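Local coordinates for protein inactive glucansucrase (Lactobacillus reuteri, PDB 5JBD) that is an inactive glucansucrase of glycosyl hydrolase family 70, built round a TIM barrel and carrying a bound calcium ion, at residues A854-L857 and D861-Y864; S387-H392 and P447-I452; N224-N229 and I288-L293. All coordinates share one frame; numbering follows the deposited sequence.

How the interactions relate
Along the chain, interaction 3 comes first, interaction 2 next and interaction 1 last, and none nests inside another. Interactions 2 and 3 share the parallel eight-stranded barrel: segment 288-293 follows strand 279-282 and runs into helix 291-304, while in interaction 2 the chain passes from strand 385-388 into helix 392-406 and meets helix 446-455. Their centres lie about 30 Å apart and their nearest atoms about 14 Å. Interaction 1 belongs to the loop region after strand 841-845, its centre about 39 Å from that of interaction 3 and about 57 Å from that of interaction 2. Interactions 2 and 3 thus lie in beta-to-alpha connections and a covering helix of the barrel, whereas interaction 1 joins two parts of a loop far from it.

Interaction 1 (A854-L857 and D861-Y864); sequences AVKL and DYAY
The chi1 torsions of Lys-856 (-65°) and Tyr-862 (-80°) each set CG anti to the carbonyl carbon and, together with the pairing of the two residues, lay the side chains side by side; that of Tyr-862 brings its ring back although its CB points away. They are the central pair of a single antiparallel beta bridge, formed within the loop region that follows strand 841-845. The pair is of the non-hydrogen-bonded kind, and the bonds flank it: Ala-863 N donates to Val-855 O (3.0 Å), and Leu-857 N donates to Asp-861 O over a short 2.7 Å at an N-H...O angle of 163°. The long aliphatic stem of lysine suits this place, for its extended chain runs over one face of the phenol and brings CE within 3.4 Å of Tyr-862 CZ. Beyond it, NZ reaches Gln-784 OE1 in a weak hydrogen bond, while Tyr-862 OH is tied to Ile-785 N, so both polar ends meet strand 784-791. Small methyl groups fit the remaining approaches. Ala-854 CB sits at the ring edge, 3.8 Å from Tyr-862 CE1. The methyl of Ala-863 is the common neighbour of two branched chains, lying 3.9 Å from Val-855 CG1 and 3.6 Å from Leu-857 CD2. A water adds a link, at hydrogen-bonding distance from Val-855 O (2.9 Å) and Ala-863 O (3.0 Å).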
loop_
_atom_site.group_PDB
_atom_site.type_symbol
_atom_site.label_atom_id
_atom_site.label_comp_id
_atom_site.label_asym_id
_atom_site.label_seq_id
_atom_site.Cartn_x
_atom_site.Cartn_y
_atom_site.Cartn_z
ATOM N N ALA A 854 23.237 -2.763 -19.720
ATOM C CA ALA A 854 23.509 -1.862 -20.846
ATOM C C ALA A 854 24.893 -2.096 -21.441
ATOM O O ALA A 854 25.894 -2.017 -20.729
ATOM C CB ALA A 854 23.357 -0.412 -20.406
ATOM N N VAL A 855 24.940 -2.375 -22.751
ATOM C CA VAL A 855 26.186 -2.733 -23.416
ATOM C C VAL A 855 27.051 -1.496 -23.632
ATOM O O VAL A 855 26.610 -0.509 -24.220
ATOM C CB VAL A 855 25.934 -3.440 -24.770
ATOM C CG1 VAL A 855 27.243 -3.707 -25.513
ATOM C CG2 VAL A 855 25.176 -4.747 -24.557
ATOM N N LYS A 856 28.277 -1.571 -23.127
ATOM C CA LYS A 856 29.312 -0.598 -23.407
ATOM C C LYS A 856 30.381 -1.285 -24.234
ATOM O O LYS A 856 30.666 -2.469 -24.028
ATOM C CB LYS A 856 29.916 -0.069 -22.105
ATOM C CG LYS A 856 28.929 0.714 -21.263
ATOM C CD LYS A 856 29.542 1.251 -19.978
ATOM C CE LYS A 856 28.554 2.172 -19.276
ATOM N NZ LYS A 856 28.983 2.641 -17.929
ATOM N N LEU A 857 30.964 -0.546 -25.172
ATOM C CA LEU A 857 32.094 -1.040 -25.958
ATOM C C LEU A 857 33.340 -1.054 -25.062
ATOM O O LEU A 857 33.312 -0.528 -23.948
ATOM C CB LEU A 857 32.327 -0.178 -27.217
ATOM C CG LEU A 857 31.400 -0.234 -28.442
ATOM C CD1 LEU A 857 31.886 -1.296 -29.399
ATOM C CD2 LEU A 857 29.913 -0.429 -28.146
ATOM N N ASP A 861 32.243 3.595 -24.334
ATOM C CA ASP A 861 31.081 4.191 -25.001
ATOM C C ASP A 861 29.886 3.246 -24.955
ATOM O O ASP A 861 30.049 2.037 -25.140
ATOM C CB ASP A 861 31.379 4.480 -26.475
ATOM C CG ASP A 861 32.401 5.586 -26.682
ATOM O OD1 ASP A 861 32.789 6.265 -25.713
ATOM O OD2 ASP A 861 32.803 5.776 -27.850
ATOM N N TYR A 862 28.694 3.793 -24.723
ATOM C CA TYR A 862 27.464 3.017 -24.866
ATOM C C TYR A 862 27.272 2.591 -26.321
ATOM O O TYR A 862 27.446 3.401 -27.238
ATOM C CB TYR A 862 26.243 3.818 -24.413
ATOM C CG TYR A 862 26.057 3.847 -22.910
ATOM C CD1 TYR A 862 25.561 2.733 -22.228
ATOM C CD2 TYR A 862 26.379 4.980 -22.165
ATOM C CE1 TYR A 862 25.390 2.754 -20.841
ATOM C CE2 TYR A 862 26.219 5.004 -20.777
ATOM C CZ TYR A 862 25.726 3.895 -20.123
ATOM O OH TYR A 862 25.557 3.921 -18.754
ATOM N N ALA A 863 26.936 1.319 -26.525
ATOM C CA ALA A 863 26.507 0.848 -27.831
ATOM C C ALA A 863 25.186 1.538 -28.156
ATOM O O ALA A 863 24.408 1.869 -27.250
ATOM C CB ALA A 863 26.335 -0.665 -27.840
ATOM N N TYR A 864 24.950 1.795 -29.436
ATOM C CA TYR A 864 23.728 2.501 -29.834
ATOM C C TYR A 864 23.329 2.124 -31.235
ATOM O O TYR A 864 24.186 1.979 -32.106
ATOM C CB TYR A 864 23.913 4.019 -29.721
ATOM C CG TYR A 864 22.625 4.812 -29.761
ATOM C CD1 TYR A 864 21.867 5.019 -28.605
ATOM C CD2 TYR A 864 22.164 5.361 -30.950
ATOM C CE1 TYR A 864 20.684 5.747 -28.640
ATOM C CE2 TYR A 864 20.985 6.088 -30.998
ATOM C CZ TYR A 864 20.251 6.290 -29.843
ATOM O OH TYR A 864 19.077 7.021 -29.909
HETATM O O HOH W 1 23.884 -0.025 -25.013
#

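Interaction 2 (S387-H392 and P447-I452); sequences SFVTNH and PAQYAI
A beta-alpha-beta crossover of the TIM barrel brings Val-389, on the chain leaving strand 385-388, against Gln-449 and Tyr-450 of helix 446-455, which packs back before the chain enters the neighbouring parallel strand 460-464. Val-389 carries most of the contact, facing the helix. Its CG2 stands 3.9 Å from the centroid of the Tyr-450 ring and only 6° off the ring normal, a CH-pi contact over the middle of the face. The other methyl, CG1, is anti to the backbone N (chi1 170°), which turns it to the CE2 side of the ring, 3.7 Å from Tyr-450 CE2, and equally close to Gln-449 OE1 at 3.7 Å. A beta-branched residue suits the place, since its two methyls share the work: CG2 sits over the ring and also 3.7 Å from Gln-449 O, while CG1 lies between CE2 and the glutamine side chain. The other atom of that amide, NE2, is hydrogen-bonded to Tyr-444 O. Beside the valine the contact turns polar. One water accepts from Thr-390 N (2.9 Å) and donates to Tyr-450 OH (2.9 Å), linking the loop to the helix. That hydroxyl is further bonded to Tyr-464 N and to Asp-467 OD2, an oxygen that also holds Thr-390 OG1. Helix 446-455 thus covers the outside of the barrel between parallel strands 385-388 and 460-464, as in the (beta/alpha)8 fold.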
loop_
_atom_site.group_PDB
_atom_site.type_symbol
_atom_site.label_atom_id
_atom_site.label_comp_id
_atom_site.label_asym_id
_atom_site.label_seq_id
_atom_site.Cartn_x
_atom_site.Cartn_y
_atom_site.Cartn_z
ATOM N N SER A 387 -9.555 6.932 13.578
ATOM C CA SER A 387 -8.719 6.146 14.485
ATOM C C SER A 387 -9.062 4.683 14.303
ATOM O O SER A 387 -10.129 4.348 13.782
ATOM C CB SER A 387 -8.929 6.587 15.952
ATOM O OG SER A 387 -10.306 6.535 16.316
ATOM N N PHE A 388 -8.185 3.813 14.776
ATOM C CA PHE A 388 -8.367 2.383 14.589
ATOM C C PHE A 388 -7.658 1.562 15.658
ATOM O O PHE A 388 -6.666 2.007 16.248
ATOM C CB PHE A 388 -7.831 1.988 13.192
ATOM C CG PHE A 388 -6.375 2.296 13.016
ATOM C CD1 PHE A 388 -5.964 3.594 12.720
ATOM C CD2 PHE A 388 -5.416 1.326 13.236
ATOM C CE1 PHE A 388 -4.621 3.906 12.594
ATOM C CE2 PHE A 388 -4.065 1.628 13.123
ATOM C CZ PHE A 388 -3.672 2.911 12.789
ATOM N N VAL A 389 -8.167 0.339 15.855
ATOM C CA VAL A 389 -7.520 -0.732 16.630
ATOM C C VAL A 389 -6.623 -1.587 15.722
ATOM O O VAL A 389 -5.536 -2.018 16.133
ATOM C CB VAL A 389 -8.583 -1.628 17.315
ATOM C CG1 VAL A 389 -7.971 -2.891 17.929
ATOM C CG2 VAL A 389 -9.333 -0.831 18.395
ATOM N N THR A 390 -7.098 -1.865 14.502
ATOM C CA THR A 390 -6.315 -2.634 13.527
ATOM C C THR A 390 -6.548 -2.097 12.118
ATOM O O THR A 390 -7.618 -1.575 11.824
ATOM C CB THR A 390 -6.702 -4.141 13.546
ATOM O OG1 THR A 390 -6.989 -4.582 14.885
ATOM C CG2 THR A 390 -5.574 -5.002 12.959
ATOM N N ASN A 391 -5.546 -2.222 11.258
ATOM C CA ASN A 391 -5.756 -2.128 9.817
ATOM C C ASN A 391 -4.957 -3.224 9.098
ATOM O O ASN A 391 -4.221 -4.003 9.729
ATOM C CB ASN A 391 -5.451 -0.714 9.290
ATOM C CG ASN A 391 -3.997 -0.315 9.454
ATOM O OD1 ASN A 391 -3.083 -1.113 9.233
ATOM N ND2 ASN A 391 -3.776 0.947 9.837
ATOM N N HIS A 392 -5.117 -3.304 7.786
ATOM C CA HIS A 392 -4.490 -4.385 6.985
ATOM C C HIS A 392 -2.957 -4.422 7.112
ATOM O O HIS A 392 -2.362 -5.502 7.153
ATOM C CB HIS A 392 -4.897 -4.280 5.505
ATOM C CG HIS A 392 -4.424 -3.030 4.840
ATOM N ND1 HIS A 392 -5.110 -1.834 4.922
ATOM C CD2 HIS A 392 -3.308 -2.771 4.124
ATOM C CE1 HIS A 392 -4.451 -0.905 4.263
ATOM N NE2 HIS A 392 -3.355 -1.447 3.763
ATOM N N PRO A 447 -11.103 -6.776 22.805
ATOM C CA PRO A 447 -12.400 -6.176 23.138
ATOM C C PRO A 447 -12.306 -4.817 23.843
ATOM O O PRO A 447 -13.025 -3.889 23.469
ATOM C CB PRO A 447 -13.050 -7.218 24.041
ATOM C CG PRO A 447 -12.483 -8.516 23.567
ATOM C CD PRO A 447 -11.039 -8.178 23.254
ATOM N N ALA A 448 -11.399 -4.687 24.805
ATOM C CA ALA A 448 -11.210 -3.401 25.494
ATOM C C ALA A 448 -10.641 -2.313 24.568
ATOM O O ALA A 448 -11.016 -1.139 24.687
ATOM C CB ALA A 448 -10.336 -3.580 26.746
ATOM N N GLN A 449 -9.730 -2.679 23.669
ATOM C CA GLN A 449 -9.219 -1.721 22.702
ATOM C C GLN A 449 -10.382 -1.141 21.902
ATOM O O GLN A 449 -10.476 0.082 21.751
ATOM C CB GLN A 449 -8.165 -2.329 21.782
ATOM C CG GLN A 449 -6.846 -2.602 22.492
ATOM C CD GLN A 449 -5.751 -3.108 21.570
ATOM O OE1 GLN A 449 -5.382 -2.441 20.597
ATOM N NE2 GLN A 449 -5.204 -4.284 21.885
ATOM N N TYR A 450 -11.282 -2.015 21.434
ATOM C CA TYR A 450 -12.483 -1.557 20.719
ATOM C C TYR A 450 -13.470 -0.775 21.587
ATOM O O TYR A 450 -14.128 0.153 21.101
ATOM C CB TYR A 450 -13.204 -2.731 20.019
ATOM C CG TYR A 450 -12.692 -2.982 18.624
ATOM C CD1 TYR A 450 -13.100 -2.169 17.565
ATOM C CD2 TYR A 450 -11.775 -4.008 18.354
ATOM C CE1 TYR A 450 -12.623 -2.378 16.277
ATOM C CE2 TYR A 450 -11.289 -4.220 17.067
ATOM C CZ TYR A 450 -11.714 -3.407 16.031
ATOM O OH TYR A 450 -11.239 -3.590 14.752
ATOM N N ALA A 451 -13.611 -1.159 22.852
ATOM C CA ALA A 451 -14.515 -0.442 23.762
ATOM C C ALA A 451 -14.081 1.018 23.939
ATOM O O ALA A 451 -14.932 1.915 23.986
ATOM C CB ALA A 451 -14.594 -1.131 25.106
ATOM N N ILE A 452 -12.769 1.242 24.015
ATOM C CA ILE A 452 -12.208 2.588 24.057
ATOM C C ILE A 452 -12.418 3.298 22.716
ATOM O O ILE A 452 -12.966 4.411 22.674
ATOM C CB ILE A 452 -10.693 2.568 24.437
ATOM C CG1 ILE A 452 -10.482 2.079 25.882
ATOM C CG2 ILE A 452 -10.035 3.927 24.207
ATOM C CD1 ILE A 452 -10.973 3.027 26.970
HETATM O O HOH W 2 -9.861 -1.154 14.109
#

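Interaction 3 (N224-N229 and I288-L293); sequences NNQAGN and IDADVL
Gln-226 and Asp-291 supply the polar link between the turn at 224-229 and the segment leading into helix 291-304. The glutamine NE2 gives a nearly straight bond to Asp-291 OD1, 2.8 Å long with an N-H...O angle of 177°; the acceptor lies in the amide plane and offers its anti lone pair, although amide and carboxylate planes are turned 50° apart. Reaching this far takes a long residue: CG stands anti to the backbone N (chi1 -173°) and the chain stays extended. The rest of the amide is also occupied, NE2 bonding Asp-294 OD2 as well and OE1 receiving Lys-334 NZ, which should fix the amide's orientation. The carboxylates have partners of their own: Ser-822 OG joins Asp-289 OD2 to Asp-291 OD2, which also takes Gln-252 NE2.

Van der Waals contact is brief. The methyl of Ala-290 lies against the stem and amide of Gln-226, its CB 3.7 Å from Gln-226 CD and 4.0 Å from Gln-226 CB; a small residue suits the close approach of the two segments.

Among bonds to the backbone, Gly-228 N to Asn-225 O (2.9 Å) closes the type I turn that carries Gln-226. One capping bond marks the lead into the helix, Asp-289 OD1 accepting from Asp-291 N (3.0 Å). With the calcium ligand Asn-287 just upstream, this is an aspartate capping bond at the turn leading into a helix, in a beta-to-alpha connection of the TIM barrel near its calcium site.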
loop_
_atom_site.group_PDB
_atom_site.type_symbol
_atom_site.label_atom_id
_atom_site.label_comp_id
_atom_site.label_asym_id
_atom_site.label_seq_id
_atom_site.Cartn_x
_atom_site.Cartn_y
_atom_site.Cartn_z
ATOM N N ASN A 224 4.081 19.064 5.797
ATOM C CA ASN A 224 4.432 20.481 5.947
ATOM C C ASN A 224 5.601 20.957 5.081
ATOM O O ASN A 224 5.862 22.155 5.034
ATOM C CB ASN A 224 4.668 20.841 7.417
ATOM C CG ASN A 224 3.429 20.587 8.273
ATOM O OD1 ASN A 224 2.432 21.301 8.144
ATOM N ND2 ASN A 224 3.465 19.541 9.091
ATOM N N ASN A 225 6.277 20.059 4.357
ATOM C CA ASN A 225 7.324 20.483 3.405
ATOM C C ASN A 225 6.815 20.720 1.971
ATOM O O ASN A 225 7.610 20.803 1.036
ATOM C CB ASN A 225 8.492 19.496 3.395
ATOM C CG ASN A 225 9.783 20.125 2.888
ATOM O OD1 ASN A 225 10.092 21.276 3.195
ATOM N ND2 ASN A 225 10.515 19.389 2.069
ATOM N N GLN A 226 5.503 20.881 1.808
ATOM C CA GLN A 226 4.895 21.138 0.491
ATOM C C GLN A 226 5.589 22.286 -0.249
ATOM O O GLN A 226 5.848 22.176 -1.454
ATOM C CB GLN A 226 3.398 21.431 0.657
ATOM C CG GLN A 226 2.595 21.565 -0.634
ATOM C CD GLN A 226 1.115 21.780 -0.367
ATOM O OE1 GLN A 226 0.700 21.904 0.782
ATOM N NE2 GLN A 226 0.316 21.841 -1.425
ATOM N N ALA A 227 5.910 23.366 0.470
ATOM C CA ALA A 227 6.565 24.531 -0.130
ATOM C C ALA A 227 8.105 24.465 -0.127
ATOM O O ALA A 227 8.738 25.415 -0.540
ATOM C CB ALA A 227 6.079 25.809 0.542
ATOM N N GLY A 228 8.701 23.350 0.291
ATOM C CA GLY A 228 10.154 23.196 0.309
ATOM C C GLY A 228 10.904 23.991 1.364
ATOM O O GLY A 228 12.099 24.222 1.219
ATOM N N ASN A 229 10.220 24.435 2.421
ATOM C CA ASN A 229 10.874 25.240 3.460
ATOM C C ASN A 229 10.507 24.835 4.899
ATOM O O ASN A 229 10.603 25.638 5.815
ATOM C CB ASN A 229 10.582 26.734 3.219
ATOM C CG ASN A 229 9.130 27.105 3.481
ATOM O OD1 ASN A 229 8.268 26.246 3.681
ATOM N ND2 ASN A 229 8.856 28.397 3.488
ATOM N N ILE A 288 3.431 11.631 -1.008
ATOM C CA ILE A 288 3.088 12.221 -2.292
ATOM C C ILE A 288 3.108 13.745 -2.127
ATOM O O ILE A 288 2.803 14.246 -1.054
ATOM C CB ILE A 288 1.708 11.732 -2.792
ATOM C CG1 ILE A 288 0.577 12.104 -1.811
ATOM C CG2 ILE A 288 1.731 10.225 -3.019
ATOM C CD1 ILE A 288 -0.765 11.450 -2.106
ATOM N N ASP A 289 3.472 14.459 -3.181
ATOM C CA ASP A 289 3.397 15.922 -3.213
ATOM C C ASP A 289 2.033 16.357 -2.661
ATOM O O ASP A 289 0.986 15.952 -3.173
ATOM C CB ASP A 289 3.626 16.445 -4.636
ATOM C CG ASP A 289 3.833 17.958 -4.697
ATOM O OD1 ASP A 289 3.108 18.703 -4.013
ATOM O OD2 ASP A 289 4.711 18.414 -5.459
ATOM N N ALA A 290 2.052 17.137 -1.573
ATOM C CA ALA A 290 0.810 17.525 -0.886
ATOM C C ALA A 290 -0.137 18.385 -1.715
ATOM O O ALA A 290 -1.309 18.513 -1.346
ATOM C CB ALA A 290 1.110 18.206 0.454
ATOM N N ASP A 291 0.341 18.955 -2.831
ATOM C CA ASP A 291 -0.539 19.617 -3.800
ATOM C C ASP A 291 -1.757 18.772 -4.139
ATOM O O ASP A 291 -2.847 19.315 -4.329
ATOM C CB ASP A 291 0.176 19.882 -5.127
ATOM C CG ASP A 291 1.311 20.867 -5.027
ATOM O OD1 ASP A 291 1.476 21.563 -3.995
ATOM O OD2 ASP A 291 2.067 20.944 -6.026
ATOM N N VAL A 292 -1.577 17.449 -4.245
ATOM C CA VAL A 292 -2.671 16.580 -4.694
ATOM C C VAL A 292 -3.781 16.458 -3.648
ATOM O O VAL A 292 -4.929 16.206 -3.996
ATOM C CB VAL A 292 -2.200 15.185 -5.163
ATOM C CG1 VAL A 292 -1.135 15.309 -6.247
ATOM C CG2 VAL A 292 -1.720 14.319 -3.999
ATOM N N LEU A 293 -3.450 16.684 -2.379
ATOM C CA LEU A 293 -4.470 16.738 -1.326
ATOM C C LEU A 293 -5.280 18.034 -1.416
ATOM O O LEU A 293 -6.494 18.004 -1.277
ATOM C CB LEU A 293 -3.837 16.565 0.055
ATOM C CG LEU A 293 -2.914 15.356 0.253
ATOM C CD1 LEU A 293 -2.252 15.425 1.618
ATOM C CD2 LEU A 293 -3.680 14.053 0.103
#